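Local coordinates for nitrate regulatory protein (Klebsiella oxytoca, PDB 4AKK) that binds the leader RNA of the nasF operon at its terminator and, in response to nitrate or nitrite, promotes transcription antitermination, at residues A[50-55]-A[176-181]; A[66-71]-A[103-108]; A[136-141]-A[160-165]; A[186-191]-A[239-244]. All blocks are in the same frame, centred on the assembly; numbering follows the deposited sequence.

Contact 1: A[50-55]-A[176-181]; sequences KQQLHQ and SIDDPQ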
loop_
_atom_site.group_PDB
_atom_site.type_symbol
_atom_site.label_atom_id
_atom_site.label_comp_id
_atom_site.label_asym_id
_atom_site.label_seq_id
_atom_site.Cartn_x
_atom_site.Cartn_y
_atom_site.Cartn_z
ATOM N N LYS A 50 -23.079 4.965 12.659
ATOM C CA LYS A 50 -24.499 4.620 12.739
ATOM C C LYS A 50 -25.263 5.167 11.545
ATOM O O LYS A 50 -26.103 4.482 10.970
ATOM C CB LYS A 50 -25.121 5.171 14.028
ATOM C CG LYS A 50 -25.219 4.174 15.172
ATOM C CD LYS A 50 -26.407 3.239 14.980
ATOM C CE LYS A 50 -26.620 2.331 16.193
ATOM N NZ LYS A 50 -27.186 3.060 17.367
ATOM N N GLN A 51 -24.972 6.414 11.191
ATOM C CA GLN A 51 -25.611 7.068 10.059
ATOM C C GLN A 51 -25.263 6.360 8.751
ATOM O O GLN A 51 -26.112 6.205 7.870
ATOM C CB GLN A 51 -25.187 8.535 10.000
ATOM C CG GLN A 51 -25.722 9.287 8.795
ATOM C CD GLN A 51 -25.103 10.669 8.644
ATOM O OE1 GLN A 51 -24.425 11.164 9.548
ATOM N NE2 GLN A 51 -25.337 11.298 7.496
ATOM N N GLN A 52 -24.013 5.926 8.632
ATOM C CA GLN A 52 -23.550 5.217 7.442
ATOM C C GLN A 52 -24.259 3.883 7.210
ATOM O O GLN A 52 -24.264 3.374 6.093
ATOM C CB GLN A 52 -22.032 5.001 7.496
ATOM C CG GLN A 52 -21.232 6.173 6.980
ATOM C CD GLN A 52 -21.779 6.706 5.664
ATOM O OE1 GLN A 52 -22.563 7.660 5.642
ATOM N NE2 GLN A 52 -21.381 6.079 4.558
ATOM N N LEU A 53 -24.848 3.312 8.257
ATOM C CA LEU A 53 -25.580 2.051 8.115
ATOM C C LEU A 53 -26.635 2.156 7.014
ATOM O O LEU A 53 -27.022 1.153 6.402
ATOM C CB LEU A 53 -26.256 1.647 9.433
ATOM C CG LEU A 53 -25.425 1.116 10.608
ATOM C CD1 LEU A 53 -26.297 0.931 11.846
ATOM C CD2 LEU A 53 -24.736 -0.187 10.259
ATOM N N HIS A 54 -27.095 3.377 6.763
ATOM C CA HIS A 54 -28.188 3.607 5.821
ATOM C C HIS A 54 -27.754 3.536 4.358
ATOM O O HIS A 54 -28.593 3.417 3.465
ATOM C CB HIS A 54 -28.872 4.949 6.109
ATOM C CG HIS A 54 -29.579 4.988 7.428
ATOM N ND1 HIS A 54 -29.119 5.722 8.500
ATOM C CD2 HIS A 54 -30.705 4.365 7.853
ATOM C CE1 HIS A 54 -29.935 5.557 9.525
ATOM N NE2 HIS A 54 -30.906 4.738 9.159
ATOM N N GLN A 55 -26.448 3.606 4.121
ATOM C CA GLN A 55 -25.914 3.514 2.767
ATOM C C GLN A 55 -25.547 2.079 2.390
ATOM O O GLN A 55 -25.323 1.776 1.220
ATOM C CB GLN A 55 -24.700 4.423 2.616
ATOM C CG GLN A 55 -24.983 5.882 2.923
ATOM C CD GLN A 55 -26.084 6.469 2.046
ATOM O OE1 GLN A 55 -26.349 5.986 0.940
ATOM N NE2 GLN A 55 -26.721 7.525 2.533
ATOM N N SER A 176 -16.331 5.155 1.851
ATOM C CA SER A 176 -17.535 5.645 2.504
ATOM C C SER A 176 -18.203 4.541 3.303
ATOM O O SER A 176 -19.397 4.613 3.612
ATOM C CB SER A 176 -18.505 6.236 1.485
ATOM O OG SER A 176 -18.125 7.561 1.148
ATOM N N ILE A 177 -17.421 3.517 3.628
ATOM C CA ILE A 177 -17.896 2.422 4.461
ATOM C C ILE A 177 -17.127 2.396 5.780
ATOM O O ILE A 177 -15.942 2.059 5.815
ATOM C CB ILE A 177 -17.756 1.068 3.751
ATOM C CG1 ILE A 177 -18.603 1.060 2.478
ATOM C CG2 ILE A 177 -18.159 -0.064 4.687
ATOM C CD1 ILE A 177 -18.720 -0.294 1.822
ATOM N N ASP A 178 -17.812 2.760 6.861
ATOM C CA ASP A 178 -17.191 2.811 8.185
ATOM C C ASP A 178 -17.167 1.442 8.883
ATOM O O ASP A 178 -16.231 1.133 9.617
ATOM C CB ASP A 178 -17.878 3.865 9.062
ATOM C CG ASP A 178 -17.647 5.291 8.560
ATOM O OD1 ASP A 178 -16.596 5.542 7.929
ATOM O OD2 ASP A 178 -18.514 6.163 8.800
ATOM N N ASP A 179 -18.174 0.612 8.633
ATOM C CA ASP A 179 -18.216 -0.702 9.269
ATOM C C ASP A 179 -17.048 -1.615 8.906
ATOM O O ASP A 179 -16.847 -1.929 7.739
ATOM C CB ASP A 179 -19.505 -1.445 8.947
ATOM C CG ASP A 179 -19.667 -2.683 9.811
ATOM O OD1 ASP A 179 -20.219 -2.545 10.918
ATOM O OD2 ASP A 179 -19.192 -3.772 9.413
ATOM N N PRO A 180 -16.312 -2.088 9.920
ATOM C CA PRO A 180 -15.138 -2.950 9.733
ATOM C C PRO A 180 -15.465 -4.284 9.050
ATOM O O PRO A 180 -14.711 -4.713 8.175
ATOM C CB PRO A 180 -14.658 -3.223 11.165
ATOM C CG PRO A 180 -15.343 -2.228 12.025
ATOM C CD PRO A 180 -16.626 -1.874 11.341
ATOM N N GLN A 181 -16.548 -4.941 9.458
ATOM C CA GLN A 181 -16.903 -6.233 8.875
ATOM C C GLN A 181 -17.271 -6.106 7.401
ATOM O O GLN A 181 -16.854 -6.914 6.568
ATOM C CB GLN A 181 -18.056 -6.899 9.634
ATOM C CG GLN A 181 -17.638 -7.615 10.910
ATOM C CD GLN A 181 -17.795 -6.741 12.136
ATOM O OE1 GLN A 181 -18.912 -6.499 12.603
ATOM N NE2 GLN A 181 -16.674 -6.261 12.667
#
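Gln52 meets both Ser176 and Asp178, its amide on the backbone of the one and its aliphatic part on the carboxylate of the other. Gln52 NE2 donates to Ser176 O at 2.6 Å with an N-H...O angle of 137°, short but not straight. The carbonyl oxygen lies close to the amide plane of Gln52, while NE2 sits somewhat off the carbonyl plane. Nearer the backbone, Gln52 CG comes to 3.3 Å from Asp178 OD2, and the amide and carboxylate planes are turned 64° apart. A bend at chi2 (-46°) folds the Gln52 amide round to Ser176 rather than letting the chain run straight out. Ser176 O has a second donor, Gln59 NE2 of the next helix, so two glutamines grip one loop carbonyl. Further out, His54 ND1 donates to Gln51 O, and Asp179 takes the N-cap position, its OD2 accepting from Ile182 N. The contact thus joins the N-terminal helix 37-52 to the helical NIT region, at the loop leading into helix 180-212, with Leu311 of helix 277-312 against Leu53 and Asp179, and Ser122 of the second subunit against Asp178.

Contact 2: A[66-71]-A[103-108]; sequences ISALVH and DEQLTR. With EDO (1,2-ethanediol), chain E.
Leu69 and Leu106 meet between two antiparallel helices of the all-helical nitrate- and nitrite-sensing (NIT) domain; the axes of the two short helical segments approach to 8.9 Å at 160°. Leu69 is set with CG anti to the backbone N (chi1 177°), which swings both methyls across toward helix 92-117. Leu69 CD2 touches Leu106 CD2 at 3.9 Å, and Leu69 CD1 lies 4.0 Å from both Gln105 CB and Leu106 CG, so one branch meets two residues and the other meets Leu106. The two leucine side chains cross at a slant. Gln105 bends at chi2 (-55°), folding its amide over Ala68: Gln105 OE1 stands 3.8 Å from Ala68 CB, a van der Waals approach. Leu69 and Gln105 run past one another in opposite directions, and Gln105 CB is 4.0 Å from Leu69 CA. Between these two segments no hydrogen bond crosses and the contact is packing, with Leu69 further covered by Phe109 and by Leu166 of helix 152-167. Asp103, whose CB points away from helix 56-85, forms a salt bridge with Arg142. Asp103 OD1 also accepts a hydrogen bond at 2.7 Å from O1 of an ethanediol, probably from the crystallisation liquor, which sits next to Leu106: Leu106 CD1 lies 3.3 Å from the same O1.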
loop_
_atom_site.group_PDB
_atom_site.type_symbol
_atom_site.label_atom_id
_atom_site.label_comp_id
_atom_site.label_asym_id
_atom_site.label_seq_id
_atom_site.Cartn_x
_atom_site.Cartn_y
_atom_site.Cartn_z
ATOM N N ILE A 66 -22.125 -4.583 -10.177
ATOM C CA ILE A 66 -20.843 -4.445 -10.866
ATOM C C ILE A 66 -20.299 -5.835 -11.159
ATOM O O ILE A 66 -19.880 -6.129 -12.279
ATOM C CB ILE A 66 -19.834 -3.630 -10.036
ATOM C CG1 ILE A 66 -20.182 -2.139 -10.116
ATOM C CG2 ILE A 66 -18.398 -3.896 -10.518
ATOM C CD1 ILE A 66 -19.580 -1.306 -9.016
ATOM N N SER A 67 -20.342 -6.694 -10.145
ATOM C CA SER A 67 -19.898 -8.068 -10.288
ATOM C C SER A 67 -20.609 -8.794 -11.426
ATOM O O SER A 67 -19.978 -9.518 -12.200
ATOM C CB SER A 67 -20.132 -8.830 -8.992
ATOM O OG SER A 67 -19.812 -10.200 -9.160
ATOM N N ALA A 68 -21.922 -8.611 -11.514
ATOM C CA ALA A 68 -22.718 -9.305 -12.520
ATOM C C ALA A 68 -22.418 -8.780 -13.918
ATOM O O ALA A 68 -22.292 -9.552 -14.867
ATOM C CB ALA A 68 -24.209 -9.171 -12.212
ATOM N N LEU A 69 -22.322 -7.461 -14.040
ATOM C CA LEU A 69 -21.988 -6.844 -15.317
ATOM C C LEU A 69 -20.603 -7.303 -15.789
ATOM O O LEU A 69 -20.416 -7.639 -16.949
ATOM C CB LEU A 69 -22.033 -5.320 -15.200
ATOM C CG LEU A 69 -21.641 -4.514 -16.442
ATOM C CD1 LEU A 69 -22.525 -4.872 -17.622
ATOM C CD2 LEU A 69 -21.702 -3.020 -16.159
ATOM N N VAL A 70 -19.645 -7.326 -14.873
ATOM C CA VAL A 70 -18.289 -7.741 -15.198
ATOM C C VAL A 70 -18.317 -9.183 -15.677
ATOM O O VAL A 70 -17.633 -9.540 -16.629
ATOM C CB VAL A 70 -17.333 -7.570 -13.985
ATOM C CG1 VAL A 70 -16.070 -8.428 -14.145
ATOM C CG2 VAL A 70 -16.976 -6.095 -13.800
ATOM N N HIS A 71 -19.131 -10.008 -15.030
ATOM C CA HIS A 71 -19.201 -11.411 -15.406
ATOM C C HIS A 71 -19.739 -11.596 -16.834
ATOM O O HIS A 71 -19.168 -12.347 -17.637
ATOM C CB HIS A 71 -20.026 -12.229 -14.398
ATOM C CG HIS A 71 -20.122 -13.678 -14.759
ATOM N ND1 HIS A 71 -19.087 -14.567 -14.554
ATOM C CD2 HIS A 71 -21.116 -14.388 -15.348
ATOM C CE1 HIS A 71 -19.443 -15.763 -14.990
ATOM N NE2 HIS A 71 -20.670 -15.681 -15.477
ATOM N N ASP A 103 -26.364 -6.189 -21.910
ATOM C CA ASP A 103 -27.286 -5.062 -22.022
ATOM C C ASP A 103 -28.312 -5.091 -20.888
ATOM O O ASP A 103 -28.681 -4.054 -20.337
ATOM C CB ASP A 103 -27.990 -5.099 -23.378
ATOM C CG ASP A 103 -27.056 -4.777 -24.523
ATOM O OD1 ASP A 103 -25.937 -4.283 -24.256
ATOM O OD2 ASP A 103 -27.442 -5.007 -25.689
ATOM N N GLU A 104 -28.761 -6.294 -20.557
ATOM C CA GLU A 104 -29.656 -6.514 -19.428
ATOM C C GLU A 104 -29.016 -6.094 -18.104
ATOM O O GLU A 104 -29.662 -5.450 -17.272
ATOM C CB GLU A 104 -30.072 -7.983 -19.382
ATOM C CG GLU A 104 -30.598 -8.476 -18.042
ATOM C CD GLU A 104 -31.024 -9.933 -18.104
ATOM O OE1 GLU A 104 -31.454 -10.370 -19.193
ATOM O OE2 GLU A 104 -30.922 -10.640 -17.077
ATOM N N GLN A 105 -27.748 -6.448 -17.906
ATOM C CA GLN A 105 -27.058 -6.047 -16.681
ATOM C C GLN A 105 -26.713 -4.552 -16.651
ATOM O O GLN A 105 -26.682 -3.942 -15.586
ATOM C CB GLN A 105 -25.798 -6.891 -16.449
ATOM C CG GLN A 105 -26.078 -8.371 -16.237
ATOM C CD GLN A 105 -27.054 -8.631 -15.100
ATOM O OE1 GLN A 105 -27.205 -7.809 -14.192
ATOM N NE2 GLN A 105 -27.723 -9.779 -15.147
ATOM N N LEU A 106 -26.445 -3.965 -17.813
ATOM C CA LEU A 106 -26.145 -2.537 -17.887
ATOM C C LEU A 106 -27.292 -1.721 -17.310
ATOM O O LEU A 106 -27.088 -0.757 -16.565
ATOM C CB LEU A 106 -25.899 -2.118 -19.336
ATOM C CG LEU A 106 -24.453 -2.159 -19.832
ATOM C CD1 LEU A 106 -24.381 -1.832 -21.332
ATOM C CD2 LEU A 106 -23.577 -1.218 -19.014
ATOM N N THR A 107 -28.503 -2.102 -17.690
ATOM C CA THR A 107 -29.711 -1.494 -17.162
ATOM C C THR A 107 -29.745 -1.560 -15.642
ATOM O O THR A 107 -29.996 -0.558 -14.978
ATOM C CB THR A 107 -30.949 -2.218 -17.711
ATOM O OG1 THR A 107 -30.926 -2.154 -19.139
ATOM C CG2 THR A 107 -32.236 -1.583 -17.182
ATOM N N ARG A 108 -29.506 -2.749 -15.096
ATOM C CA ARG A 108 -29.489 -2.928 -13.653
ATOM C C ARG A 108 -28.353 -2.126 -13.005
ATOM O O ARG A 108 -28.519 -1.575 -11.919
ATOM C CB ARG A 108 -29.337 -4.403 -13.303
ATOM C CG ARG A 108 -30.547 -5.284 -13.660
ATOM C CD ARG A 108 -30.169 -6.761 -13.570
ATOM N NE ARG A 108 -31.325 -7.646 -13.469
ATOM C CZ ARG A 108 -31.798 -8.123 -12.318
ATOM N NH1 ARG A 108 -31.215 -7.795 -11.169
ATOM N NH2 ARG A 108 -32.856 -8.925 -12.314
HETATM C C1 EDO E . -24.629 -1.245 -25.456
HETATM O O1 EDO E . -25.532 -1.587 -24.395
HETATM C C2 EDO E . -24.148 0.197 -25.312
HETATM O O2 EDO E . -23.616 0.651 -26.569
#

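Contact 3: A[136-141]-A[160-165]; sequences PQLAAL and SRIIRH. With EDO (1,2-ethanediol), chain E.
Leu138 and Ile162 form the apolar centre of this contact between the successive, antiparallel helices of a helical hairpin, while Gln137 and Arg161 meet through water toward its exposed side. Next to Leu138, the backbone N of Ala139 makes a weak 3.3 Å bond to O2 of an ethanediol. Along the second segment, Ser160 comes first, bonded through OG to Thr156 O and Arg77 NH1. Arg161 follows, with CG anti to the backbone N (chi1 169°) and a bend at chi3 that turns the guanidinium toward Gln137. The direct approach, Arg161 NH2 to Gln137 OE1, is 3.8 Å, with amide and guanidinium planes 73° apart, and a water bridges the two groups: it donates to Gln137 OE1 at 2.6 Å and accepts from Arg161 NH2 at 2.9 Å. Gln137, extended beyond CG, thus meets the arginine through a single water. Ile162, one residue on, points inward. Ile162 CD1, the end of an extended chain (chi2 172°), presses on Leu138 CD2 at 3.5 Å, methyl against methyl, with the branch carbon Leu138 CG just behind at 3.8 Å. Ile163 turns to the next layer, toward Val70 and Leu73 of helix 56-85, and the ring of His165 lies almost parallel to that of Tyr134. Helix 152-167 therefore packs against helix 138-147, helix 122-134, helix 56-85 and helix 180-212, with Ala332 of the second subunit against His165.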
loop_
_atom_site.group_PDB
_atom_site.type_symbol
_atom_site.label_atom_id
_atom_site.label_comp_id
_atom_site.label_asym_id
_atom_site.label_seq_id
_atom_site.Cartn_x
_atom_site.Cartn_y
_atom_site.Cartn_z
ATOM N N PRO A 136 -20.584 3.184 -23.368
ATOM C CA PRO A 136 -21.267 3.397 -24.651
ATOM C C PRO A 136 -20.440 2.976 -25.866
ATOM O O PRO A 136 -20.945 3.004 -26.984
ATOM C CB PRO A 136 -21.487 4.914 -24.687
ATOM C CG PRO A 136 -21.363 5.367 -23.274
ATOM C CD PRO A 136 -20.366 4.447 -22.647
ATOM N N GLN A 137 -19.187 2.597 -25.658
ATOM C CA GLN A 137 -18.339 2.196 -26.775
ATOM C C GLN A 137 -18.558 0.735 -27.139
ATOM O O GLN A 137 -18.041 0.251 -28.141
ATOM C CB GLN A 137 -16.869 2.456 -26.458
ATOM C CG GLN A 137 -16.600 3.868 -25.988
ATOM C CD GLN A 137 -15.138 4.251 -26.094
ATOM O OE1 GLN A 137 -14.256 3.389 -26.150
ATOM N NE2 GLN A 137 -14.872 5.553 -26.118
ATOM N N LEU A 138 -19.346 0.037 -26.331
ATOM C CA LEU A 138 -19.675 -1.352 -26.613
ATOM C C LEU A 138 -20.326 -1.562 -27.975
ATOM O O LEU A 138 -20.048 -2.552 -28.645
ATOM C CB LEU A 138 -20.564 -1.927 -25.519
ATOM C CG LEU A 138 -19.811 -2.372 -24.273
ATOM C CD1 LEU A 138 -20.787 -2.767 -23.181
ATOM C CD2 LEU A 138 -18.865 -3.517 -24.616
ATOM N N ALA A 139 -21.194 -0.643 -28.386
ATOM C CA ALA A 139 -21.860 -0.780 -29.678
ATOM C C ALA A 139 -20.853 -0.815 -30.833
ATOM O O ALA A 139 -20.905 -1.699 -31.683
ATOM C CB ALA A 139 -22.883 0.328 -29.881
ATOM N N ALA A 140 -19.932 0.141 -30.853
ATOM C CA ALA A 140 -18.914 0.197 -31.901
ATOM C C ALA A 140 -18.030 -1.051 -31.900
ATOM O O ALA A 140 -17.722 -1.612 -32.957
ATOM C CB ALA A 140 -18.070 1.438 -31.749
ATOM N N LEU A 141 -17.630 -1.482 -30.707
ATOM C CA LEU A 141 -16.779 -2.657 -30.565
ATOM C C LEU A 141 -17.460 -3.907 -31.117
ATOM O O LEU A 141 -16.841 -4.700 -31.824
ATOM C CB LEU A 141 -16.397 -2.860 -29.096
ATOM C CG LEU A 141 -15.705 -4.159 -28.675
ATOM C CD1 LEU A 141 -14.387 -4.327 -29.431
ATOM C CD2 LEU A 141 -15.476 -4.163 -27.157
ATOM N N SER A 160 -11.382 -5.848 -21.794
ATOM C CA SER A 160 -10.637 -5.845 -20.550
ATOM C C SER A 160 -10.593 -4.458 -19.923
ATOM O O SER A 160 -10.600 -4.336 -18.706
ATOM C CB SER A 160 -9.211 -6.351 -20.775
ATOM O OG SER A 160 -9.219 -7.702 -21.191
ATOM N N ARG A 161 -10.510 -3.420 -20.757
ATOM C CA ARG A 161 -10.443 -2.043 -20.270
ATOM C C ARG A 161 -11.767 -1.585 -19.642
ATOM O O ARG A 161 -11.772 -0.939 -18.597
ATOM C CB ARG A 161 -10.034 -1.091 -21.394
ATOM C CG ARG A 161 -10.197 0.377 -21.025
ATOM C CD ARG A 161 -9.653 1.293 -22.101
ATOM N NE ARG A 161 -10.409 1.183 -23.345
ATOM C CZ ARG A 161 -10.193 1.934 -24.419
ATOM N NH1 ARG A 161 -9.245 2.863 -24.401
ATOM N NH2 ARG A 161 -10.927 1.758 -25.511
ATOM N N ILE A 162 -12.886 -1.918 -20.282
ATOM C CA ILE A 162 -14.193 -1.631 -19.706
ATOM C C ILE A 162 -14.327 -2.321 -18.349
ATOM O O ILE A 162 -14.772 -1.728 -17.364
ATOM C CB ILE A 162 -15.324 -2.106 -20.630
ATOM C CG1 ILE A 162 -15.350 -1.259 -21.906
ATOM C CG2 ILE A 162 -16.674 -2.022 -19.912
ATOM C CD1 ILE A 162 -16.310 -1.757 -22.964
ATOM N N ILE A 163 -13.911 -3.579 -18.311
ATOM C CA ILE A 163 -13.945 -4.378 -17.095
ATOM C C ILE A 163 -13.110 -3.800 -15.950
ATOM O O ILE A 163 -13.550 -3.765 -14.794
ATOM C CB ILE A 163 -13.529 -5.851 -17.387
ATOM C CG1 ILE A 163 -14.647 -6.551 -18.178
ATOM C CG2 ILE A 163 -13.252 -6.587 -16.075
ATOM C CD1 ILE A 163 -14.237 -7.875 -18.852
ATOM N N ARG A 164 -11.908 -3.342 -16.268
ATOM C CA ARG A 164 -11.008 -2.807 -15.249
ATOM C C ARG A 164 -11.540 -1.540 -14.565
ATOM O O ARG A 164 -11.397 -1.369 -13.350
ATOM C CB ARG A 164 -9.630 -2.533 -15.859
ATOM C CG ARG A 164 -8.688 -1.745 -14.942
ATOM C CD ARG A 164 -7.272 -1.744 -15.489
ATOM N NE ARG A 164 -7.247 -1.317 -16.881
ATOM C CZ ARG A 164 -7.087 -0.056 -17.271
ATOM N NH1 ARG A 164 -6.916 0.906 -16.366
ATOM N NH2 ARG A 164 -7.082 0.236 -18.565
ATOM N N HIS A 165 -12.138 -0.645 -15.343
ATOM C CA HIS A 165 -12.729 0.564 -14.776
ATOM C C HIS A 165 -13.973 0.276 -13.942
ATOM O O HIS A 165 -14.260 0.990 -12.990
ATOM C CB HIS A 165 -13.033 1.581 -15.865
ATOM C CG HIS A 165 -11.805 2.113 -16.526
ATOM N ND1 HIS A 165 -10.692 2.678 -16.004
ATOM C CD2 HIS A 165 -11.598 2.047 -17.887
ATOM C CE1 HIS A 165 -9.851 2.957 -17.052
ATOM N NE2 HIS A 165 -10.422 2.570 -18.177
HETATM C C1 EDO E . -24.629 -1.245 -25.456
HETATM O O1 EDO E . -25.532 -1.587 -24.395
HETATM C C2 EDO E . -24.148 0.197 -25.312
HETATM O O2 EDO E . -23.616 0.651 -26.569
HETATM O O HOH W 1 -13.571 0.899 -26.158
#

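Contact 4: A[186-191]-A[239-244]; sequences MVALYS and ALAQPP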
loop_
_atom_site.group_PDB
_atom_site.type_symbol
_atom_site.label_atom_id
_atom_site.label_comp_id
_atom_site.label_asym_id
_atom_site.label_seq_id
_atom_site.Cartn_x
_atom_site.Cartn_y
_atom_site.Cartn_z
ATOM N N MET A 186 -15.946 -6.345 1.534
ATOM C CA MET A 186 -15.805 -5.700 0.238
ATOM C C MET A 186 -14.430 -5.962 -0.348
ATOM O O MET A 186 -14.303 -6.246 -1.533
ATOM C CB MET A 186 -16.086 -4.193 0.313
ATOM C CG MET A 186 -17.568 -3.853 0.267
ATOM S SD MET A 186 -18.322 -3.846 -1.385
ATOM C CE MET A 186 -17.329 -5.005 -2.283
ATOM N N VAL A 187 -13.399 -5.884 0.483
ATOM C CA VAL A 187 -12.049 -6.132 -0.004
ATOM C C VAL A 187 -11.841 -7.600 -0.397
ATOM O O VAL A 187 -11.222 -7.892 -1.422
ATOM C CB VAL A 187 -10.985 -5.672 1.014
ATOM C CG1 VAL A 187 -9.607 -6.226 0.645
ATOM C CG2 VAL A 187 -10.950 -4.158 1.064
ATOM N N ALA A 188 -12.365 -8.514 0.411
ATOM C CA ALA A 188 -12.319 -9.941 0.090
ATOM C C ALA A 188 -12.998 -10.224 -1.253
ATOM O O ALA A 188 -12.479 -10.982 -2.074
ATOM C CB ALA A 188 -12.984 -10.766 1.207
ATOM N N LEU A 189 -14.167 -9.621 -1.466
ATOM C CA LEU A 189 -14.886 -9.745 -2.726
ATOM C C LEU A 189 -14.096 -9.161 -3.901
ATOM O O LEU A 189 -13.932 -9.812 -4.941
ATOM C CB LEU A 189 -16.254 -9.055 -2.630
ATOM C CG LEU A 189 -17.023 -8.920 -3.945
ATOM C CD1 LEU A 189 -17.393 -10.295 -4.477
ATOM C CD2 LEU A 189 -18.273 -8.051 -3.775
ATOM N N TYR A 190 -13.614 -7.934 -3.731
ATOM C CA TYR A 190 -12.813 -7.280 -4.760
ATOM C C TYR A 190 -11.601 -8.141 -5.102
ATOM O O TYR A 190 -11.273 -8.327 -6.271
ATOM C CB TYR A 190 -12.347 -5.892 -4.298
ATOM C CG TYR A 190 -11.311 -5.291 -5.210
ATOM C CD1 TYR A 190 -11.643 -4.905 -6.503
ATOM C CD2 TYR A 190 -9.999 -5.123 -4.792
ATOM C CE1 TYR A 190 -10.705 -4.368 -7.351
ATOM C CE2 TYR A 190 -9.048 -4.585 -5.638
ATOM C CZ TYR A 190 -9.411 -4.212 -6.920
ATOM O OH TYR A 190 -8.480 -3.676 -7.773
ATOM N N SER A 191 -10.929 -8.654 -4.074
ATOM C CA SER A 191 -9.776 -9.516 -4.303
ATOM C C SER A 191 -10.191 -10.678 -5.183
ATOM O O SER A 191 -9.504 -11.017 -6.137
ATOM C CB SER A 191 -9.211 -10.058 -2.994
ATOM O OG SER A 191 -8.831 -9.007 -2.130
ATOM N N ALA A 239 -7.241 -14.798 3.056
ATOM C CA ALA A 239 -6.949 -14.162 4.329
ATOM C C ALA A 239 -8.158 -13.405 4.883
ATOM O O ALA A 239 -8.328 -13.310 6.093
ATOM C CB ALA A 239 -5.747 -13.231 4.202
ATOM N N LEU A 240 -9.010 -12.882 4.012
ATOM C CA LEU A 240 -10.039 -11.952 4.475
ATOM C C LEU A 240 -11.442 -12.503 4.535
ATOM O O LEU A 240 -12.310 -11.904 5.165
ATOM C CB LEU A 240 -10.052 -10.696 3.619
ATOM C CG LEU A 240 -8.822 -9.812 3.795
ATOM C CD1 LEU A 240 -8.836 -8.724 2.747
ATOM C CD2 LEU A 240 -8.795 -9.230 5.210
ATOM N N ALA A 241 -11.676 -13.630 3.878
ATOM C CA ALA A 241 -13.029 -14.169 3.788
ATOM C C ALA A 241 -13.406 -14.982 5.024
ATOM O O ALA A 241 -12.571 -15.251 5.885
ATOM C CB ALA A 241 -13.198 -15.003 2.519
ATOM N N GLN A 242 -14.673 -15.371 5.099
ATOM C CA GLN A 242 -15.166 -16.156 6.225
ATOM C C GLN A 242 -14.904 -17.636 5.981
ATOM O O GLN A 242 -14.846 -18.078 4.833
ATOM C CB GLN A 242 -16.660 -15.890 6.434
ATOM C CG GLN A 242 -16.973 -14.417 6.721
ATOM C CD GLN A 242 -16.350 -13.933 8.026
ATOM O OE1 GLN A 242 -16.485 -14.583 9.065
ATOM N NE2 GLN A 242 -15.662 -12.790 7.979
ATOM N N PRO A 243 -14.738 -18.411 7.064
ATOM C CA PRO A 243 -14.399 -19.832 6.923
ATOM C C PRO A 243 -15.348 -20.626 6.019
ATOM O O PRO A 243 -14.873 -21.492 5.287
ATOM C CB PRO A 243 -14.443 -20.342 8.369
ATOM C CG PRO A 243 -14.056 -19.133 9.171
ATOM C CD PRO A 243 -14.726 -17.980 8.476
ATOM N N PRO A 244 -16.664 -20.341 6.058
ATOM C CA PRO A 244 -17.542 -21.054 5.125
ATOM C C PRO A 244 -17.286 -20.629 3.676
ATOM O O PRO A 244 -17.577 -21.390 2.761
ATOM C CB PRO A 244 -18.954 -20.627 5.562
ATOM C CG PRO A 244 -18.793 -20.009 6.919
ATOM C CD PRO A 244 -17.414 -19.441 6.950
#
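Leu240, the last residue of helix 217-240, lays its side chain against one face of helix 180-212 at Val187 and Ala188, within the helical NIT region. At its root, Leu240 CB meets Ala188 CB at 3.8 Å; the small alanine lets the two backbones come to 5.3 Å between Ala188 CA and Leu240 CA. With CG anti to the carbonyl carbon (chi1 -69°) and chi2 near 180°, the chain then runs out along the helix surface to its tip. There Leu240 CD1 comes to 3.4 Å from Val187 CG1, tighter than ordinary van der Waals contact, with Val187 CB behind it at 4.1 Å. Past the end of the helix, Ala241 contributes a looser methyl contact, its CB 4.4 Å from Ala188 CB, as the chain turns toward Gln242 at the N-cap of helix 243-252. Val187 also carries the helix's own polar work: Val187 O accepts from Ser191 N and, from the opposite face, from Ser191 OG at 2.7 Å, which stands above the carbonyl plane. Val343 of helix 341-358 touches both Val187 and Leu240. Between the two segments no hydrogen bond or charge pair forms, so here the contact is one of methyl groups at close backbone approach; a turn away, the hydrogen bond of Ser191 OG with Ser236 OG adds a polar link between the same two helices.

In the fold
Contacts 2 and 3 are the closest pair, with centres 12 Å apart: Val70 CG1 lies 3.9 Å from Ile163 CG2 and Leu106 CD1 is 4.1 Å from Leu138 CD1, and one ethanediol is shared between them. Contact 4 touches contact 1 where Met186 of helix 180-212 packs on Ile177 of the loop leading into it, Met186 CG being 4.1 Å from Ile177 CD1. Along the chain, contacts 2 and 3 both lie inside the loop closed by contact 1, though their centres are about 25 and 31 Å from its centre. Contact 4 follows in series, and contacts 3 and 4 lie on opposite sides of the chain's centre. Contacts 2, 3 and 4 fall entirely within the NIT sequence family.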